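Long-range contacts in putative glycosyltransferase (Mannosyltransferase) involved in glycosylating the PBCV-1 major capsid protein (Paramecium bursaria Chlorella virus 1, PDB 2P72), which is probably a sugar-nucleotide-dependent, manganese-binding glycosyltransferase domain, the N-terminal piece of a longer viral protein thought to glycosylate the major capsid protein: residues A[9-14]-A[60-65]; A[72-77]-A[126-131]; A[84-89]-A[192-197]. One frame throughout, in Å; residues are numbered along the deposited sequence.

How the contacts relate
From the N terminus, strand 8-13 runs through the core, and contact 1 closes the first loop when helix 52-69 packs back onto it. The chain then enters strand 75-79, next to 8-13 in the main sheet, and contact 2 pairs its start with the end of strand 121-128. Contact 1 has closed by then, yet the two touch: Ile63 CD1 lies 3.6 Å from Val127 CB. Contact 3 opens at 84-89, inside the loop of contact 2, and closes only at 192-197, so those two loops cross. It pairs two of the three strands of the small second sheet, which is joined to the main one where Leu77 CD2 meets Phe193 CE2 at 3.7 Å.

Contact 1: A[9-14]-A[60-65]; sequences TILSGH and SWIIQQ
Ser12 OG hydrogen-bonds to the carbonyl O of Leu79, turned away from the helix, while the Ser12 carbonyl faces Ile62, its O 4.2 Å from Ile62 CG2. No hydrogen bond joins 9-14 to 60-65, and the seam between them is apolar. Leu11 has the largest share, with Ile62 close behind. With CG wedged between its backbone N and carbonyl carbon (chi1 61°), Leu11 lays the CD1 methyl on the helix, at the step from Ile62 to Ile63. That methyl touches Ile62 CG2 at 3.7 Å and comes closer still to the main chain, with Leu11 CD1 3.5 Å from Ile63 CA. Ile62 answers with both branches. Its CG2 reaches Leu11 and the Ser12 carbonyl, and its longer branch runs on along the strand until Ile62 CD1 is 4.5 Å from Gly13 CA. Gly13 binds UDP and UDP-glucose, and Arg59, just ahead of Ser60 on the same helix, also binds UDP-glucose, so this packing joins two elements that lead into the nucleotide site. The segment axes approach to 8.7 Å at 132°, the helix running obliquely against the strand, an alpha/beta packing in keeping with the GT-A clan. Strand 8-13 sits between strands 39-43 and 75-79; Leu11 and Ile62 both rest on Trp78 and Ile63 on Phe76, while on the opposite face Ile10 packs against Val29, Tyr32 and Cys33 of helix 20-36, and helix 132-140 touches Ile63 and Gln64.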
loop_
_atom_site.group_PDB
_atom_site.type_symbol
_atom_site.label_atom_id
_atom_site.label_comp_id
_atom_site.label_asym_id
_atom_site.label_seq_id
_atom_site.Cartn_x
_atom_site.Cartn_y
_atom_site.Cartn_z
ATOM N N THR A 9 -4.880 -7.255 7.821
ATOM C CA THR A 9 -5.244 -7.801 6.527
ATOM C C THR A 9 -4.390 -7.075 5.502
ATOM O O THR A 9 -4.449 -5.851 5.378
ATOM C CB THR A 9 -6.756 -7.635 6.224
ATOM O OG1 THR A 9 -7.530 -8.347 7.200
ATOM C CG2 THR A 9 -7.114 -8.144 4.825
ATOM N N ILE A 10 -3.576 -7.829 4.787
ATOM C CA ILE A 10 -2.808 -7.280 3.681
ATOM C C ILE A 10 -3.619 -7.457 2.410
ATOM O O ILE A 10 -4.194 -8.537 2.177
ATOM C CB ILE A 10 -1.408 -7.936 3.591
ATOM C CG1 ILE A 10 -0.688 -7.804 4.948
ATOM C CG2 ILE A 10 -0.571 -7.321 2.440
ATOM C CD1 ILE A 10 0.810 -8.222 4.951
ATOM N N LEU A 11 -3.739 -6.395 1.611
ATOM C CA LEU A 11 -4.557 -6.500 0.382
ATOM C C LEU A 11 -3.743 -6.004 -0.803
ATOM O O LEU A 11 -2.845 -5.155 -0.656
ATOM C CB LEU A 11 -5.896 -5.743 0.496
ATOM C CG LEU A 11 -5.808 -4.223 0.735
ATOM C CD1 LEU A 11 -6.883 -3.476 -0.026
ATOM C CD2 LEU A 11 -5.830 -3.855 2.245
ATOM N N SER A 12 -4.028 -6.551 -1.970
ATOM C CA SER A 12 -3.343 -6.120 -3.170
ATOM C C SER A 12 -4.215 -6.540 -4.334
ATOM O O SER A 12 -5.279 -7.107 -4.148
ATOM C CB SER A 12 -1.919 -6.724 -3.244
ATOM O OG SER A 12 -1.134 -6.199 -4.310
ATOM N N GLY A 13 -3.765 -6.242 -5.540
ATOM C CA GLY A 13 -4.529 -6.604 -6.730
ATOM C C GLY A 13 -3.683 -6.369 -7.957
ATOM O O GLY A 13 -2.814 -5.476 -7.979
ATOM N N HIS A 14 -3.943 -7.188 -8.967
ATOM C CA HIS A 14 -3.317 -7.092 -10.264
ATOM C C HIS A 14 -4.168 -7.925 -11.231
ATOM O O HIS A 14 -4.515 -9.086 -10.943
ATOM C CB HIS A 14 -1.888 -7.637 -10.192
ATOM C CG HIS A 14 -1.060 -7.348 -11.405
ATOM N ND1 HIS A 14 -0.057 -6.398 -11.414
ATOM C CD2 HIS A 14 -1.069 -7.901 -12.641
ATOM C CE1 HIS A 14 0.509 -6.374 -12.609
ATOM N NE2 HIS A 14 -0.086 -7.278 -13.373
ATOM N N SER A 60 -8.719 2.002 -3.461
ATOM C CA SER A 60 -9.653 2.522 -2.457
ATOM C C SER A 60 -11.000 1.810 -2.568
ATOM O O SER A 60 -11.793 1.828 -1.629
ATOM C CB SER A 60 -9.797 4.049 -2.551
ATOM O OG SER A 60 -8.631 4.733 -2.033
ATOM N N TRP A 61 -11.220 1.178 -3.709
ATOM C CA TRP A 61 -12.365 0.293 -3.929
ATOM C C TRP A 61 -12.043 -1.121 -3.418
ATOM O O TRP A 61 -12.855 -1.726 -2.723
ATOM C CB TRP A 61 -12.719 0.273 -5.406
ATOM C CG TRP A 61 -13.805 -0.682 -5.744
ATOM C CD1 TRP A 61 -15.140 -0.451 -5.670
ATOM C CD2 TRP A 61 -13.646 -2.021 -6.178
ATOM N NE1 TRP A 61 -15.841 -1.571 -6.057
ATOM C CE2 TRP A 61 -14.940 -2.554 -6.373
ATOM C CE3 TRP A 61 -12.537 -2.830 -6.424
ATOM C CZ2 TRP A 61 -15.158 -3.863 -6.800
ATOM C CZ3 TRP A 61 -12.753 -4.131 -6.871
ATOM C CH2 TRP A 61 -14.052 -4.635 -7.041
ATOM N N ILE A 62 -10.832 -1.604 -3.711
ATOM C CA ILE A 62 -10.388 -2.918 -3.222
ATOM C C ILE A 62 -10.448 -3.038 -1.678
ATOM O O ILE A 62 -10.873 -4.061 -1.154
ATOM C CB ILE A 62 -8.973 -3.273 -3.749
ATOM C CG1 ILE A 62 -8.962 -3.325 -5.283
ATOM C CG2 ILE A 62 -8.475 -4.613 -3.193
ATOM C CD1 ILE A 62 -7.520 -3.410 -5.878
ATOM N N ILE A 63 -10.015 -1.998 -0.963
ATOM C CA ILE A 63 -10.042 -2.025 0.488
ATOM C C ILE A 63 -11.456 -2.281 1.017
ATOM O O ILE A 63 -11.644 -2.938 2.045
ATOM C CB ILE A 63 -9.400 -0.738 1.122
ATOM C CG1 ILE A 63 -9.090 -0.989 2.604
ATOM C CG2 ILE A 63 -10.336 0.494 0.949
ATOM C CD1 ILE A 63 -8.291 0.157 3.312
ATOM N N GLN A 64 -12.448 -1.741 0.316
ATOM C CA GLN A 64 -13.846 -1.969 0.667
ATOM C C GLN A 64 -14.198 -3.457 0.498
ATOM O O GLN A 64 -14.940 -4.012 1.306
ATOM C CB GLN A 64 -14.781 -1.066 -0.167
ATOM C CG GLN A 64 -14.466 0.463 -0.087
ATOM C CD GLN A 64 -15.334 1.342 -1.025
ATOM O OE1 GLN A 64 -16.552 1.136 -1.158
ATOM N NE2 GLN A 64 -14.702 2.330 -1.659
ATOM N N GLN A 65 -13.659 -4.098 -0.537
ATOM C CA GLN A 65 -13.873 -5.543 -0.764
ATOM C C GLN A 65 -13.144 -6.400 0.274
ATOM O O GLN A 65 -13.649 -7.439 0.716
ATOM C CB GLN A 65 -13.412 -5.943 -2.167
ATOM C CG GLN A 65 -13.888 -5.034 -3.313
ATOM C CD GLN A 65 -15.371 -4.708 -3.207
ATOM O OE1 GLN A 65 -15.760 -3.536 -3.097
ATOM N NE2 GLN A 65 -16.195 -5.738 -3.191
#

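Contact 2: A[72-77]-A[126-131]; sequences STEWFL and FVHKDA
Glu74 and His128 meet in a His-carboxylate hydrogen bond, His128 NE2 giving its proton to Glu74 OE2 at 2.9 Å. Glu74 gets there by leaving its backbone with CG anti to N (chi1 -177°) and then bending at chi2 (82°), which presents the face of the carboxylate to NE2, its plane nearly perpendicular to the imidazole. Asp130 N donates to His128 ND1 at 3.0 Å, so both ring nitrogens are engaged and the imidazole rotation is fixed, consistent with a neutral ring. Its edge stands almost perpendicular on the face of Trp75, a T-shaped pair with His128 CD2 3.7 Å from Trp75 CZ2, and its CB sits over the indole's six-membered ring. Strands 75-79 and 121-128 run antiparallel within the mixed central sheet of this GT-A-like domain; Phe76 and Val127 form the hydrogen-bonded pair, Phe76 N to Val127 O and Val127 N to Phe76 O, both 2.8 Å. On the face shared with Trp75 and His128, Leu77 CD1 lies over the centre of the Phe126 ring, 3.7 Å from its centroid. On the other face Phe76 packs on Ala67 of helix 52-69, and Thr73 CG2 covers one side of its ring. Lys129 N bonds to Glu74 O at 2.9 Å; Lys129 CG, between backbone N and carbonyl carbon (chi1 55°), brings CD within 3.3 Å of Thr73 O, before NZ pairs at 3.6 Å with Asp130 OD1.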
loop_
_atom_site.group_PDB
_atom_site.type_symbol
_atom_site.label_atom_id
_atom_site.label_comp_id
_atom_site.label_asym_id
_atom_site.label_seq_id
_atom_site.Cartn_x
_atom_site.Cartn_y
_atom_site.Cartn_z
ATOM N N SER A 72 -13.226 -8.296 10.803
ATOM C CA SER A 72 -12.620 -8.267 12.120
ATOM C C SER A 72 -11.247 -7.558 12.071
ATOM O O SER A 72 -10.565 -7.410 13.089
ATOM C CB SER A 72 -12.502 -9.705 12.644
ATOM O OG SER A 72 -11.750 -9.783 13.851
ATOM N N THR A 73 -10.866 -7.094 10.885
ATOM C CA THR A 73 -9.599 -6.389 10.687
ATOM C C THR A 73 -9.483 -5.128 11.539
ATOM O O THR A 73 -10.420 -4.349 11.629
ATOM C CB THR A 73 -9.423 -6.015 9.213
ATOM O OG1 THR A 73 -9.583 -7.191 8.423
ATOM C CG2 THR A 73 -8.037 -5.420 8.939
ATOM N N GLU A 74 -8.323 -4.943 12.165
ATOM C CA GLU A 74 -7.957 -3.682 12.799
ATOM C C GLU A 74 -7.161 -2.798 11.824
ATOM O O GLU A 74 -7.436 -1.600 11.685
ATOM C CB GLU A 74 -7.096 -3.947 14.023
ATOM C CG GLU A 74 -6.714 -2.688 14.810
ATOM C CD GLU A 74 -7.820 -2.234 15.759
ATOM O OE1 GLU A 74 -8.881 -2.909 15.814
ATOM O OE2 GLU A 74 -7.617 -1.208 16.461
ATOM N N TRP A 75 -6.175 -3.383 11.159
ATOM C CA TRP A 75 -5.345 -2.623 10.231
ATOM C C TRP A 75 -5.350 -3.243 8.858
ATOM O O TRP A 75 -5.022 -4.428 8.731
ATOM C CB TRP A 75 -3.892 -2.574 10.734
ATOM C CG TRP A 75 -3.698 -1.570 11.832
ATOM C CD1 TRP A 75 -3.590 -1.820 13.169
ATOM C CD2 TRP A 75 -3.558 -0.157 11.673
ATOM N NE1 TRP A 75 -3.408 -0.636 13.870
ATOM C CE2 TRP A 75 -3.388 0.398 12.971
ATOM C CE3 TRP A 75 -3.584 0.702 10.561
ATOM C CZ2 TRP A 75 -3.239 1.766 13.188
ATOM C CZ3 TRP A 75 -3.416 2.070 10.775
ATOM C CH2 TRP A 75 -3.257 2.586 12.092
ATOM N N PHE A 76 -5.678 -2.443 7.838
ATOM C CA PHE A 76 -5.614 -2.871 6.439
ATOM C C PHE A 76 -4.297 -2.367 5.877
ATOM O O PHE A 76 -3.916 -1.217 6.148
ATOM C CB PHE A 76 -6.782 -2.287 5.616
ATOM C CG PHE A 76 -8.165 -2.809 6.021
ATOM C CD1 PHE A 76 -8.717 -3.921 5.392
ATOM C CD2 PHE A 76 -8.902 -2.170 7.026
ATOM C CE1 PHE A 76 -9.985 -4.400 5.757
ATOM C CE2 PHE A 76 -10.170 -2.638 7.397
ATOM C CZ PHE A 76 -10.712 -3.755 6.755
ATOM N N LEU A 77 -3.559 -3.221 5.166
ATOM C CA LEU A 77 -2.300 -2.806 4.566
ATOM C C LEU A 77 -2.370 -3.000 3.054
ATOM O O LEU A 77 -2.365 -4.146 2.558
ATOM C CB LEU A 77 -1.105 -3.575 5.167
ATOM C CG LEU A 77 0.303 -3.419 4.539
ATOM C CD1 LEU A 77 0.762 -1.965 4.433
ATOM C CD2 LEU A 77 1.349 -4.230 5.329
ATOM N N PHE A 126 -0.851 1.905 5.297
ATOM C CA PHE A 126 -1.607 1.311 6.400
ATOM C C PHE A 126 -2.870 2.151 6.665
ATOM O O PHE A 126 -2.772 3.367 6.864
ATOM C CB PHE A 126 -0.788 1.284 7.687
ATOM C CG PHE A 126 0.400 0.330 7.683
ATOM C CD1 PHE A 126 0.317 -0.912 8.323
ATOM C CD2 PHE A 126 1.614 0.696 7.110
ATOM C CE1 PHE A 126 1.432 -1.786 8.358
ATOM C CE2 PHE A 126 2.736 -0.175 7.157
ATOM C CZ PHE A 126 2.622 -1.416 7.795
ATOM N N VAL A 127 -4.034 1.506 6.678
ATOM C CA VAL A 127 -5.323 2.154 6.895
ATOM C C VAL A 127 -6.043 1.461 8.082
ATOM O O VAL A 127 -6.313 0.261 8.033
ATOM C CB VAL A 127 -6.257 2.006 5.645
ATOM C CG1 VAL A 127 -7.609 2.721 5.874
ATOM C CG2 VAL A 127 -5.565 2.471 4.349
ATOM N N HIS A 128 -6.348 2.212 9.134
ATOM C CA HIS A 128 -7.096 1.671 10.263
ATOM C C HIS A 128 -8.524 1.378 9.824
ATOM O O HIS A 128 -9.028 2.014 8.914
ATOM C CB HIS A 128 -7.099 2.657 11.418
ATOM C CG HIS A 128 -7.550 2.056 12.712
ATOM N ND1 HIS A 128 -8.868 2.065 13.114
ATOM C CD2 HIS A 128 -6.864 1.410 13.685
ATOM C CE1 HIS A 128 -8.976 1.454 14.283
ATOM N NE2 HIS A 128 -7.774 1.050 14.652
ATOM N N LYS A 129 -9.173 0.409 10.462
ATOM C CA LYS A 129 -10.552 0.067 10.120
ATOM C C LYS A 129 -11.472 1.288 10.249
ATOM O O LYS A 129 -12.461 1.391 9.513
ATOM C CB LYS A 129 -11.088 -1.084 11.002
ATOM C CG LYS A 129 -10.983 -0.839 12.506
ATOM C CD LYS A 129 -11.865 -1.830 13.289
ATOM C CE LYS A 129 -11.755 -1.582 14.784
ATOM N NZ LYS A 129 -12.931 -0.811 15.319
ATOM N N ASP A 130 -11.136 2.211 11.161
ATOM C CA ASP A 130 -11.960 3.406 11.380
ATOM C C ASP A 130 -11.846 4.430 10.249
ATOM O O ASP A 130 -12.591 5.417 10.205
ATOM C CB ASP A 130 -11.614 4.055 12.699
ATOM C CG ASP A 130 -12.189 3.283 13.901
ATOM O OD1 ASP A 130 -13.032 2.381 13.719
ATOM O OD2 ASP A 130 -11.797 3.615 15.020
ATOM N N ALA A 131 -10.904 4.197 9.346
ATOM C CA ALA A 131 -10.804 5.011 8.157
ATOM C C ALA A 131 -11.448 4.375 6.922
ATOM O O ALA A 131 -11.252 4.867 5.812
ATOM C CB ALA A 131 -9.334 5.380 7.892
#

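Contact 3: A[84-89]-A[192-197]; sequences YVNPKN and LFVHMC. With MN (manganese (II) ion), chain C.
Tyr84 lays one face of its ring over Val194, the two side chains lying side by side and pointing the same way. The bump is Val194 CB, 3.6 Å from Tyr84 CZ and offset toward the rim; Tyr84 chi1 of 68° swings the ring across to the partner strand to receive it. Met196 CG lies at the ring's edge, 4.3 Å from Tyr84 CE2. Val85 forks on the other face of the small sheet: CG2 butts against the edge of the Phe193 ring, 3.8 Å from Phe193 CE1, while CG1 leans toward Leu192. One methyl of Leu192 fills the notch between Val85 and the turn after it, with Leu192 CD1 3.6 Å from Asn89 O, and the other, CD2, rests on a face of Phe193. The strands are antiparallel: Tyr84 and Val194 exchange two backbone bonds, and Asn86 N adds a third at 2.8 Å to Leu192 O. Asn86 ND2 hydrogen-bonds to the carbonyls of Ala191 and Lys189. His195 points away from this seam, its NE2 binding the manganese with two waters and the carboxylates of Asp80 and Asp82, the DxD motif; Asn178 holds its ND1. Strand 193-195 is flanked by 83-85 and 179-180, with Phe193 set against Leu79 of the main sheet, while helix 20-36 packs on Tyr84, Val85 and Leu192.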
loop_
_atom_site.group_PDB
_atom_site.type_symbol
_atom_site.label_atom_id
_atom_site.label_comp_id
_atom_site.label_asym_id
_atom_site.label_seq_id
_atom_site.Cartn_x
_atom_site.Cartn_y
_atom_site.Cartn_z
ATOM N N TYR A 84 7.252 -6.357 -3.017
ATOM C CA TYR A 84 7.326 -7.696 -2.435
ATOM C C TYR A 84 7.929 -7.702 -1.022
ATOM O O TYR A 84 8.453 -6.683 -0.544
ATOM C CB TYR A 84 8.099 -8.651 -3.358
ATOM C CG TYR A 84 9.577 -8.340 -3.480
ATOM C CD1 TYR A 84 10.509 -8.962 -2.649
ATOM C CD2 TYR A 84 10.035 -7.418 -4.411
ATOM C CE1 TYR A 84 11.848 -8.668 -2.736
ATOM C CE2 TYR A 84 11.358 -7.120 -4.518
ATOM C CZ TYR A 84 12.274 -7.752 -3.677
ATOM O OH TYR A 84 13.618 -7.471 -3.782
ATOM N N VAL A 85 7.852 -8.860 -0.370
ATOM C CA VAL A 85 8.492 -9.078 0.921
ATOM C C VAL A 85 9.924 -9.567 0.716
ATOM O O VAL A 85 10.161 -10.558 0.006
ATOM C CB VAL A 85 7.736 -10.118 1.760
ATOM C CG1 VAL A 85 8.399 -10.283 3.119
ATOM C CG2 VAL A 85 6.273 -9.707 1.928
ATOM N N ASN A 86 10.870 -8.844 1.319
ATOM C CA ASN A 86 12.283 -9.210 1.343
ATOM C C ASN A 86 12.506 -10.564 2.026
ATOM O O ASN A 86 12.308 -10.683 3.235
ATOM C CB ASN A 86 13.074 -8.114 2.072
ATOM C CG ASN A 86 14.578 -8.249 1.892
ATOM O OD1 ASN A 86 15.041 -8.858 0.932
ATOM N ND2 ASN A 86 15.347 -7.652 2.805
ATOM N N PRO A 87 12.931 -11.586 1.251
ATOM C CA PRO A 87 13.150 -12.963 1.742
ATOM C C PRO A 87 13.923 -13.038 3.064
ATOM O O PRO A 87 13.531 -13.796 3.952
ATOM C CB PRO A 87 13.960 -13.596 0.615
ATOM C CG PRO A 87 13.441 -12.915 -0.603
ATOM C CD PRO A 87 13.258 -11.479 -0.185
ATOM N N LYS A 88 14.989 -12.243 3.188
ATOM C CA LYS A 88 15.763 -12.110 4.431
ATOM C C LYS A 88 14.913 -11.861 5.674
ATOM O O LYS A 88 15.180 -12.432 6.734
ATOM C CB LYS A 88 16.784 -10.979 4.307
ATOM C CG LYS A 88 17.684 -10.818 5.546
ATOM C CD LYS A 88 18.447 -9.489 5.556
ATOM C CE LYS A 88 19.654 -9.555 6.482
ATOM N NZ LYS A 88 19.266 -9.597 7.924
ATOM N N ASN A 89 13.898 -11.001 5.540
ATOM C CA ASN A 89 13.079 -10.577 6.673
ATOM C C ASN A 89 11.672 -11.162 6.732
ATOM O O ASN A 89 10.887 -10.777 7.600
ATOM C CB ASN A 89 13.018 -9.045 6.736
ATOM C CG ASN A 89 14.352 -8.423 7.128
ATOM O OD1 ASN A 89 14.765 -7.407 6.569
ATOM N ND2 ASN A 89 15.033 -9.041 8.089
ATOM N N LEU A 192 11.911 -4.629 4.818
ATOM C CA LEU A 192 10.835 -5.605 4.769
ATOM C C LEU A 192 10.090 -5.569 3.435
ATOM O O LEU A 192 9.959 -6.604 2.767
ATOM C CB LEU A 192 9.826 -5.435 5.932
ATOM C CG LEU A 192 8.659 -6.452 5.986
ATOM C CD1 LEU A 192 9.137 -7.856 6.416
ATOM C CD2 LEU A 192 7.551 -5.973 6.918
ATOM N N PHE A 193 9.550 -4.404 3.072
ATOM C CA PHE A 193 8.821 -4.275 1.807
ATOM C C PHE A 193 9.675 -3.547 0.770
ATOM O O PHE A 193 10.151 -2.436 1.018
ATOM C CB PHE A 193 7.467 -3.580 1.992
ATOM C CG PHE A 193 6.510 -4.322 2.884
ATOM C CD1 PHE A 193 6.170 -5.647 2.621
ATOM C CD2 PHE A 193 5.923 -3.683 3.987
ATOM C CE1 PHE A 193 5.274 -6.325 3.458
ATOM C CE2 PHE A 193 5.029 -4.349 4.822
ATOM C CZ PHE A 193 4.704 -5.677 4.554
ATOM N N VAL A 194 9.898 -4.200 -0.370
ATOM C CA VAL A 194 10.714 -3.647 -1.450
ATOM C C VAL A 194 9.788 -3.245 -2.595
ATOM O O VAL A 194 8.961 -4.042 -3.051
ATOM C CB VAL A 194 11.850 -4.643 -1.902
ATOM C CG1 VAL A 194 12.799 -4.012 -2.921
ATOM C CG2 VAL A 194 12.685 -5.110 -0.696
ATOM N N HIS A 195 9.914 -1.998 -3.034
ATOM C CA HIS A 195 9.002 -1.415 -4.003
ATOM C C HIS A 195 9.749 -1.251 -5.299
ATOM O O HIS A 195 10.730 -0.514 -5.364
ATOM C CB HIS A 195 8.536 -0.035 -3.516
ATOM C CG HIS A 195 7.346 0.505 -4.249
ATOM N ND1 HIS A 195 6.551 1.502 -3.729
ATOM C CD2 HIS A 195 6.805 0.172 -5.449
ATOM C CE1 HIS A 195 5.562 1.755 -4.570
ATOM N NE2 HIS A 195 5.697 0.965 -5.626
ATOM N N MET A 196 9.288 -1.942 -6.339
ATOM C CA MET A 196 9.939 -1.846 -7.635
ATOM C C MET A 196 9.301 -0.719 -8.430
ATOM O O MET A 196 8.855 -0.924 -9.562
ATOM C CB MET A 196 9.847 -3.166 -8.390
ATOM C CG MET A 196 10.431 -4.372 -7.671
ATOM S SD MET A 196 10.271 -5.856 -8.701
ATOM C CE MET A 196 8.510 -6.212 -8.610
ATOM N N CYS A 197 9.225 0.449 -7.799
ATOM C CA CYS A 197 8.745 1.691 -8.406
ATOM C C CYS A 197 9.812 2.323 -9.324
ATOM O O CYS A 197 10.966 2.582 -8.912
ATOM C CB CYS A 197 8.360 2.678 -7.297
ATOM S SG CYS A 197 7.588 4.236 -7.810
HETATM MN MN MN C . 4.105 0.653 -7.190
HETATM O O HOH W 1 4.299 2.623 -7.616
HETATM O O HOH W 2 2.664 0.463 -8.672
#